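Local coordinates for protein cycloalternan-forming enzyme (Listeria monocytogenes serovar 1/2a, PDB 5F7U) that belongs to the family 31 glycosyl hydrolases and joins a TIM-barrel domain to several beta domains, among them a family 6 carbohydrate-binding module, at residues A[856-868]-A[929-941]. The protein carries 1 engineered substitution. Sequence-based numbering, arbitrary orientation.
Sequences EDFANEKVSVDLP and QAIVLNGVNHAPY
Val863, Val865 and Leu867 pair with Leu933, Ile931 and Gln929 as the antiparallel hydrogen-bonded pairs of strands 862-867 and 929-934. Each pair closes two backbone bonds; in the middle one, Val865 N donates to Ile931 O at 2.7 Å. Between them, in the non-hydrogen-bonded pairs, CA-H groups such as that of Ser864 lean on carbonyl oxygens.

The two faces differ in character. Val863, Val865, Leu867, Ile931 and Leu933 turn inward, where branched aliphatic side chains suit a buried layer: Leu867 CD2 meets Ile931 CD1 at 4.1 Å, and Val865, Leu867 and Leu933 also touch strand 874-879 of the facing sheet. Lys862, Ser864, Asp866, Val932 and Asn934 line the more accessible face. There the aliphatic part of Lys862 passes over Val932, CG to CG1 3.6 Å.

Beyond the ladder segment 929-941 turns at Gly935, whose phi of 71° is easily adopted without a side chain. Glu861 O receives Val936 N at 3.1 Å from above its carbonyl plane, and Gly935 N weakly. The extended Glu861 side chain brings OE1 to Asn937 ND2 (3.0 Å), with carboxylate and amide planes 81° apart. A water donates to both Phe858 O and Asn937 OD1.

Phe858 lays one ring face on the backbone, His938 N standing 3.4 Å above its centre, while Val936 CG2 sits at its edge. A flat ring suits this peptide surface, and CG anti to the carbonyl carbon (chi1 -72°) carries it over to the Asn937-His938 peptide. His938 NE2 hydrogen-bonds Glu767 OE2 while ND1 donates to Ala939 O.

Glu861 and Lys862 together stand opposite Asp857, the G1 beta bulge of the hairpin of strands 848-857 and 862-867, which strand 929-934 extends in the antiparallel sheet of a two-layered beta domain.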
loop_
_atom_site.group_PDB
_atom_site.type_symbol
_atom_site.label_atom_id
_atom_site.label_comp_id
_atom_site.label_asym_id
_atom_site.label_seq_id
_atom_site.Cartn_x
_atom_site.Cartn_y
_atom_site.Cartn_z
ATOM N N GLU A 856 -10.967 23.437 -21.667
ATOM C CA GLU A 856 -11.437 24.591 -20.928
ATOM C C GLU A 856 -11.008 25.859 -21.647
ATOM O O GLU A 856 -9.829 26.036 -21.962
ATOM C CB GLU A 856 -10.908 24.538 -19.489
ATOM C CG GLU A 856 -11.219 25.762 -18.643
ATOM C CD GLU A 856 -10.156 26.833 -18.764
ATOM O OE1 GLU A 856 -8.986 26.541 -18.435
ATOM O OE2 GLU A 856 -10.497 27.955 -19.186
ATOM N N ASP A 857 -11.985 26.719 -21.923
ATOM C CA ASP A 857 -11.742 27.989 -22.624
ATOM C C ASP A 857 -12.607 29.090 -22.003
ATOM O O ASP A 857 -13.314 29.815 -22.710
ATOM C CB ASP A 857 -12.019 27.815 -24.137
ATOM C CG ASP A 857 -11.546 29.008 -24.989
ATOM O OD1 ASP A 857 -10.794 29.880 -24.503
ATOM O OD2 ASP A 857 -11.945 29.085 -26.177
ATOM N N PHE A 858 -12.537 29.215 -20.672
ATOM C CA PHE A 858 -13.294 30.244 -19.937
ATOM C C PHE A 858 -13.027 31.668 -20.434
ATOM O O PHE A 858 -13.915 32.529 -20.407
ATOM C CB PHE A 858 -12.999 30.168 -18.428
ATOM C CG PHE A 858 -13.598 28.974 -17.736
ATOM C CD1 PHE A 858 -14.901 28.551 -18.009
ATOM C CD2 PHE A 858 -12.859 28.297 -16.750
ATOM C CE1 PHE A 858 -15.445 27.450 -17.352
ATOM C CE2 PHE A 858 -13.398 27.203 -16.088
ATOM C CZ PHE A 858 -14.700 26.785 -16.383
ATOM N N ALA A 859 -11.815 31.905 -20.925
ATOM C CA ALA A 859 -11.437 33.197 -21.474
ATOM C C ALA A 859 -12.369 33.599 -22.625
ATOM O O ALA A 859 -12.597 34.793 -22.858
ATOM C CB ALA A 859 -9.993 33.166 -21.929
ATOM N N ASN A 860 -12.921 32.595 -23.313
ATOM C CA ASN A 860 -13.942 32.802 -24.349
ATOM C C ASN A 860 -15.318 32.238 -23.947
ATOM O O ASN A 860 -16.177 31.975 -24.794
ATOM C CB ASN A 860 -13.442 32.234 -25.674
ATOM C CG ASN A 860 -12.246 32.994 -26.204
ATOM O OD1 ASN A 860 -12.386 34.101 -26.726
ATOM N ND2 ASN A 860 -11.058 32.411 -26.062
ATOM N N GLU A 861 -15.494 32.074 -22.632
ATOM C CA GLU A 861 -16.716 31.577 -21.995
ATOM C C GLU A 861 -17.211 30.238 -22.548
ATOM O O GLU A 861 -18.398 30.061 -22.790
ATOM C CB GLU A 861 -17.817 32.652 -21.935
ATOM C CG GLU A 861 -17.453 33.838 -21.036
ATOM C CD GLU A 861 -18.603 34.795 -20.745
ATOM O OE1 GLU A 861 -18.460 35.621 -19.802
ATOM O OE2 GLU A 861 -19.632 34.750 -21.459
ATOM N N LYS A 862 -16.284 29.296 -22.705
ATOM C CA LYS A 862 -16.564 28.007 -23.339
ATOM C C LYS A 862 -15.848 26.869 -22.626
ATOM O O LYS A 862 -14.752 27.042 -22.130
ATOM C CB LYS A 862 -16.095 28.076 -24.791
ATOM C CG LYS A 862 -16.461 26.882 -25.648
ATOM C CD LYS A 862 -16.041 27.128 -27.096
ATOM C CE LYS A 862 -16.839 28.262 -27.713
ATOM N NZ LYS A 862 -16.462 28.512 -29.139
ATOM N N VAL A 863 -16.517 25.723 -22.533
ATOM C CA VAL A 863 -15.874 24.470 -22.148
ATOM C C VAL A 863 -16.348 23.470 -23.191
ATOM O O VAL A 863 -17.544 23.373 -23.460
ATOM C CB VAL A 863 -16.257 24.009 -20.722
ATOM C CG1 VAL A 863 -15.698 22.616 -20.420
ATOM C CG2 VAL A 863 -15.697 24.969 -19.679
ATOM N N SER A 864 -15.408 22.743 -23.779
ATOM C CA SER A 864 -15.758 21.727 -24.764
ATOM C C SER A 864 -15.411 20.353 -24.231
ATOM O O SER A 864 -14.372 20.170 -23.600
ATOM C CB SER A 864 -15.049 21.999 -26.087
ATOM O OG SER A 864 -15.364 23.306 -26.543
ATOM N N VAL A 865 -16.313 19.401 -24.447
ATOM C CA VAL A 865 -16.077 18.010 -24.050
ATOM C C VAL A 865 -16.180 17.132 -25.294
ATOM O O VAL A 865 -17.187 17.186 -26.019
ATOM C CB VAL A 865 -17.061 17.533 -22.960
ATOM C CG1 VAL A 865 -16.764 16.079 -22.557
ATOM C CG2 VAL A 865 -16.983 18.435 -21.738
ATOM N N ASP A 866 -15.122 16.367 -25.544
ATOM C CA ASP A 866 -15.085 15.436 -26.649
ATOM C C ASP A 866 -15.381 14.061 -26.093
ATOM O O ASP A 866 -14.537 13.445 -25.425
ATOM C CB ASP A 866 -13.732 15.488 -27.355
ATOM C CG ASP A 866 -13.530 16.768 -28.161
ATOM O OD1 ASP A 866 -14.496 17.568 -28.368
ATOM O OD2 ASP A 866 -12.380 16.973 -28.619
ATOM N N LEU A 867 -16.607 13.609 -26.338
ATOM C CA LEU A 867 -17.075 12.327 -25.827
ATOM C C LEU A 867 -16.904 11.261 -26.919
ATOM O O LEU A 867 -17.306 11.477 -28.059
ATOM C CB LEU A 867 -18.534 12.471 -25.389
ATOM C CG LEU A 867 -19.288 11.384 -24.627
ATOM C CD1 LEU A 867 -18.803 11.259 -23.189
ATOM C CD2 LEU A 867 -20.770 11.717 -24.668
ATOM N N PRO A 868 -16.259 10.121 -26.592
ATOM C CA PRO A 868 -16.099 9.090 -27.612
ATOM C C PRO A 868 -17.418 8.329 -27.758
ATOM O O PRO A 868 -18.366 8.621 -27.019
ATOM C CB PRO A 868 -15.010 8.194 -27.015
ATOM C CG PRO A 868 -15.264 8.260 -25.550
ATOM C CD PRO A 868 -15.729 9.682 -25.289
ATOM N N GLN A 929 -19.062 12.457 -29.999
ATOM C CA GLN A 929 -19.992 13.580 -29.844
ATOM C C GLN A 929 -19.260 14.773 -29.273
ATOM O O GLN A 929 -18.530 14.643 -28.296
ATOM C CB GLN A 929 -21.186 13.209 -28.958
ATOM C CG GLN A 929 -22.100 12.160 -29.591
ATOM C CD GLN A 929 -23.298 11.863 -28.727
ATOM O OE1 GLN A 929 -23.255 10.975 -27.871
ATOM N NE2 GLN A 929 -24.374 12.613 -28.930
ATOM N N ALA A 930 -19.470 15.933 -29.883
ATOM C CA ALA A 930 -18.798 17.163 -29.473
ATOM C C ALA A 930 -19.742 18.030 -28.634
ATOM O O ALA A 930 -20.687 18.616 -29.168
ATOM C CB ALA A 930 -18.288 17.913 -30.701
ATOM N N ILE A 931 -19.482 18.106 -27.326
ATOM C CA ILE A 931 -20.336 18.845 -26.389
ATOM C C ILE A 931 -19.679 20.201 -26.150
ATOM O O ILE A 931 -18.482 20.264 -25.870
ATOM C CB ILE A 931 -20.508 18.092 -25.038
ATOM C CG1 ILE A 931 -21.197 16.725 -25.247
ATOM C CG2 ILE A 931 -21.270 18.943 -24.013
ATOM C CD1 ILE A 931 -21.114 15.801 -24.036
ATOM N N VAL A 932 -20.445 21.279 -26.292
ATOM C CA VAL A 932 -19.925 22.620 -25.981
ATOM C C VAL A 932 -20.859 23.321 -25.004
ATOM O O VAL A 932 -22.077 23.410 -25.251
ATOM C CB VAL A 932 -19.710 23.485 -27.250
ATOM C CG1 VAL A 932 -19.134 24.837 -26.879
ATOM C CG2 VAL A 932 -18.779 22.790 -28.235
ATOM N N LEU A 933 -20.290 23.811 -23.902
ATOM C CA LEU A 933 -21.004 24.680 -22.967
ATOM C C LEU A 933 -20.641 26.119 -23.303
ATOM O O LEU A 933 -19.455 26.482 -23.296
ATOM C CB LEU A 933 -20.614 24.374 -21.507
ATOM C CG LEU A 933 -21.104 23.091 -20.833
ATOM C CD1 LEU A 933 -20.520 21.830 -21.463
ATOM C CD2 LEU A 933 -20.682 23.131 -19.368
ATOM N N ASN A 934 -21.655 26.926 -23.602
ATOM C CA ASN A 934 -21.451 28.345 -23.958
ATOM C C ASN A 934 -21.841 29.291 -22.847
ATOM O O ASN A 934 -22.751 29.010 -22.072
ATOM C CB ASN A 934 -22.258 28.714 -25.198
ATOM C CG ASN A 934 -21.831 27.934 -26.422
ATOM O OD1 ASN A 934 -22.615 27.145 -26.976
ATOM N ND2 ASN A 934 -20.597 28.136 -26.853
ATOM N N GLY A 935 -21.157 30.425 -22.787
ATOM C CA GLY A 935 -21.465 31.451 -21.802
ATOM C C GLY A 935 -21.085 31.100 -20.377
ATOM O O GLY A 935 -21.644 31.668 -19.439
ATOM N N VAL A 936 -20.133 30.183 -20.213
ATOM C CA VAL A 936 -19.722 29.711 -18.871
ATOM C C VAL A 936 -18.427 30.348 -18.395
ATOM O O VAL A 936 -17.522 30.593 -19.182
ATOM C CB VAL A 936 -19.525 28.181 -18.818
ATOM C CG1 VAL A 936 -20.863 27.474 -18.982
ATOM C CG2 VAL A 936 -18.521 27.715 -19.877
ATOM N N ASN A 937 -18.352 30.598 -17.093
ATOM C CA ASN A 937 -17.109 30.989 -16.452
ATOM C C ASN A 937 -16.697 29.998 -15.393
ATOM O O ASN A 937 -17.462 29.087 -15.071
ATOM C CB ASN A 937 -17.237 32.387 -15.875
ATOM C CG ASN A 937 -17.153 33.428 -16.953
ATOM O OD1 ASN A 937 -16.115 33.571 -17.606
ATOM N ND2 ASN A 937 -18.226 34.155 -17.149
ATOM N N HIS A 938 -15.470 30.149 -14.895
ATOM C CA HIS A 938 -15.027 29.390 -13.719
ATOM C C HIS A 938 -16.105 29.489 -12.641
ATOM O O HIS A 938 -16.724 30.546 -12.474
ATOM C CB HIS A 938 -13.685 29.918 -13.202
ATOM C CG HIS A 938 -13.117 29.108 -12.074
ATOM N ND1 HIS A 938 -13.627 29.153 -10.793
ATOM C CD2 HIS A 938 -12.077 28.244 -12.035
ATOM C CE1 HIS A 938 -12.925 28.347 -10.015
ATOM N NE2 HIS A 938 -11.977 27.789 -10.741
ATOM N N ALA A 939 -16.353 28.390 -11.918
ATOM C CA ALA A 939 -17.445 28.374 -10.945
ATOM C C ALA A 939 -17.259 29.457 -9.880
ATOM O O ALA A 939 -16.123 29.870 -9.623
ATOM C CB ALA A 939 -17.566 27.003 -10.298
ATOM N N PRO A 940 -18.366 29.930 -9.262
ATOM C CA PRO A 940 -18.211 31.017 -8.303
ATOM C C PRO A 940 -17.393 30.614 -7.076
ATOM O O PRO A 940 -17.324 29.419 -6.730
ATOM C CB PRO A 940 -19.651 31.310 -7.855
ATOM C CG PRO A 940 -20.505 30.811 -8.976
ATOM C CD PRO A 940 -19.787 29.597 -9.479
ATOM N N TYR A 941 -16.754 31.616 -6.468
ATOM C CA TYR A 941 -16.187 31.512 -5.128
ATOM C C TYR A 941 -17.277 31.977 -4.161
ATOM O O TYR A 941 -17.605 33.169 -4.110
ATOM C CB TYR A 941 -14.960 32.431 -5.008
ATOM C CG TYR A 941 -13.774 31.958 -5.817
ATOM C CD1 TYR A 941 -13.678 32.218 -7.195
ATOM C CD2 TYR A 941 -12.755 31.220 -5.203
ATOM C CE1 TYR A 941 -12.589 31.763 -7.938
ATOM C CE2 TYR A 941 -11.657 30.785 -5.922
ATOM C CZ TYR A 941 -11.590 31.034 -7.291
ATOM O OH TYR A 941 -10.484 30.577 -7.988
HETATM O O HOH W 1 -14.240 34.904 -19.124
HETATM O O HOH W 2 -19.425 30.977 -25.405
HETATM O O HOH W 3 -22.362 34.424 -19.459
HETATM O O HOH W 4 -19.695 27.940 -29.388
HETATM O O HOH W 5 -16.565 19.636 -28.127
#